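Local structure of alcohol dehydrogenase, zinc-containing (Thermotoga maritima, 1VJ0) at residues A[204-209]-A[370-375]. The protein binds zinc and is probably an oxidoreductase of the zinc-containing alcohol dehydrogenase family, acting on alcohols with a nicotinamide cofactor. Numbering follows the deposited sequence.
Sequences AGPLGL and EALKVI
Gly205 and Leu372 bring the two backbones closest, their CA atoms 6.9 Å apart, where the turn into helix 206-217 faces the loop that runs into strand 374-377. Gly205 is the N-cap residue, and its O accepts the first-turn bond from Leu209 N at 2.9 Å. Leu372 carries most of the packing. Its CG stands anti to the backbone N (chi1 175°), which sends the forked end across to the helix start, where the two methyls divide the work. Leu372 CD1 lies 3.7 Å from Pro206 CD and also rests 4.1 Å from Gly205 CA. Leu372 CD2 meets Leu209 CD1 tip to tip at 3.9 Å, whereas Leu372 passes alongside the Pro206 ring, the two side chains running in opposing directions. Pro206 CG also lies 3.8 Å from Leu372 O and, more loosely, 4.3 Å from Lys373 CD in the aliphatic part of that side chain. Arg232 and Leu235 of helix 230-238 add to the packing around Leu372, and its N is held by Thr351 OG1. The amine of Lys373 turns to the metal centre instead: NZ forms a salt bridge with OE1 of the zinc ligand Glu78 and a hydrogen bond to Val54 O, so it may help position that carboxylate. The apolar contact thus joins two domains, the GroES-like catalytic domain beside the zinc and the Rossmann-type domain, at the strand-turn-helix whose Gly203, Gly205 and Gly208 fit the GxGxxG pattern of dinucleotide-binding folds, as in medium-chain dehydrogenases.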
loop_
_atom_site.group_PDB
_atom_site.type_symbol
_atom_site.label_atom_id
_atom_site.label_comp_id
_atom_site.label_asym_id
_atom_site.label_seq_id
_atom_site.Cartn_x
_atom_site.Cartn_y
_atom_site.Cartn_z
ATOM N N ALA A 204 -26.568 6.983 -11.253
ATOM C CA ALA A 204 -27.351 7.149 -10.021
ATOM C C ALA A 204 -28.391 6.059 -9.870
ATOM O O ALA A 204 -29.541 6.313 -9.483
ATOM C CB ALA A 204 -28.006 8.511 -10.027
ATOM N N GLY A 205 -28.014 4.869 -10.317
ATOM C CA GLY A 205 -28.678 3.608 -9.971
ATOM C C GLY A 205 -28.156 3.143 -8.625
ATOM O O GLY A 205 -27.389 3.826 -7.989
ATOM N N PRO A 206 -28.585 1.994 -8.144
ATOM C CA PRO A 206 -28.153 1.531 -6.793
ATOM C C PRO A 206 -26.648 1.515 -6.580
ATOM O O PRO A 206 -26.155 1.884 -5.492
ATOM C CB PRO A 206 -28.719 0.113 -6.714
ATOM C CG PRO A 206 -29.971 0.215 -7.514
ATOM C CD PRO A 206 -29.624 1.128 -8.724
ATOM N N LEU A 207 -25.906 1.088 -7.588
ATOM C CA LEU A 207 -24.443 1.102 -7.496
ATOM C C LEU A 207 -23.894 2.492 -7.214
ATOM O O LEU A 207 -23.134 2.727 -6.219
ATOM C CB LEU A 207 -23.842 0.525 -8.775
ATOM C CG LEU A 207 -22.297 0.452 -8.856
ATOM C CD1 LEU A 207 -21.765 -0.504 -7.839
ATOM C CD2 LEU A 207 -21.867 0.014 -10.214
ATOM N N GLY A 208 -24.256 3.451 -8.076
ATOM C CA GLY A 208 -23.784 4.827 -7.894
ATOM C C GLY A 208 -24.268 5.446 -6.584
ATOM O O GLY A 208 -23.518 6.172 -5.885
ATOM N N LEU A 209 -25.502 5.137 -6.221
ATOM C CA LEU A 209 -26.078 5.648 -4.963
ATOM C C LEU A 209 -25.446 5.079 -3.680
ATOM O O LEU A 209 -25.155 5.835 -2.732
ATOM C CB LEU A 209 -27.574 5.475 -4.978
ATOM C CG LEU A 209 -28.342 6.270 -6.050
ATOM C CD1 LEU A 209 -29.742 5.735 -6.141
ATOM C CD2 LEU A 209 -28.359 7.762 -5.729
ATOM N N GLU A 370 -39.473 1.710 -13.965
ATOM C CA GLU A 370 -40.479 2.226 -13.037
ATOM C C GLU A 370 -39.985 2.032 -11.593
ATOM O O GLU A 370 -40.333 2.806 -10.717
ATOM C CB GLU A 370 -41.781 1.461 -13.205
ATOM C CG GLU A 370 -42.979 2.086 -12.508
ATOM C CD GLU A 370 -44.295 1.468 -12.953
ATOM O OE1 GLU A 370 -44.375 0.942 -14.099
ATOM O OE2 GLU A 370 -45.259 1.492 -12.144
ATOM N N ALA A 371 -39.215 0.965 -11.340
ATOM C CA ALA A 371 -38.620 0.781 -10.020
ATOM C C ALA A 371 -37.138 1.116 -10.088
ATOM O O ALA A 371 -36.486 0.882 -11.118
ATOM C CB ALA A 371 -38.805 -0.665 -9.529
ATOM N N LEU A 372 -36.607 1.628 -8.973
ATOM C CA LEU A 372 -35.176 1.765 -8.778
ATOM C C LEU A 372 -34.639 0.447 -8.190
ATOM O O LEU A 372 -33.633 -0.081 -8.657
ATOM C CB LEU A 372 -34.871 2.955 -7.857
ATOM C CG LEU A 372 -33.453 3.271 -7.387
ATOM C CD1 LEU A 372 -32.532 3.406 -8.537
ATOM C CD2 LEU A 372 -33.412 4.575 -6.583
ATOM N N LYS A 373 -35.313 -0.038 -7.144
ATOM C CA LYS A 373 -35.059 -1.329 -6.552
ATOM C C LYS A 373 -36.348 -1.939 -6.008
ATOM O O LYS A 373 -37.117 -1.279 -5.305
ATOM C CB LYS A 373 -34.015 -1.197 -5.409
ATOM C CG LYS A 373 -33.501 -2.478 -4.924
ATOM C CD LYS A 373 -32.422 -2.966 -5.848
ATOM C CE LYS A 373 -32.115 -4.382 -5.612
ATOM N NZ LYS A 373 -31.252 -4.779 -6.734
ATOM N N VAL A 374 -36.570 -3.198 -6.369
ATOM C CA VAL A 374 -37.664 -4.003 -5.828
ATOM C C VAL A 374 -37.125 -5.054 -4.882
ATOM O O VAL A 374 -36.139 -5.729 -5.190
ATOM C CB VAL A 374 -38.414 -4.777 -6.916
ATOM C CG1 VAL A 374 -39.627 -5.547 -6.288
ATOM C CG2 VAL A 374 -38.871 -3.837 -8.039
ATOM N N ILE A 375 -37.821 -5.205 -3.770
ATOM C CA ILE A 375 -37.660 -6.309 -2.843
ATOM C C ILE A 375 -38.864 -7.265 -2.889
ATOM O O ILE A 375 -40.025 -6.846 -2.897
ATOM C CB ILE A 375 -37.497 -5.743 -1.412
ATOM C CG1 ILE A 375 -36.302 -4.787 -1.364
ATOM C CG2 ILE A 375 -37.326 -6.875 -0.378
ATOM C CD1 ILE A 375 -34.943 -5.401 -1.605
#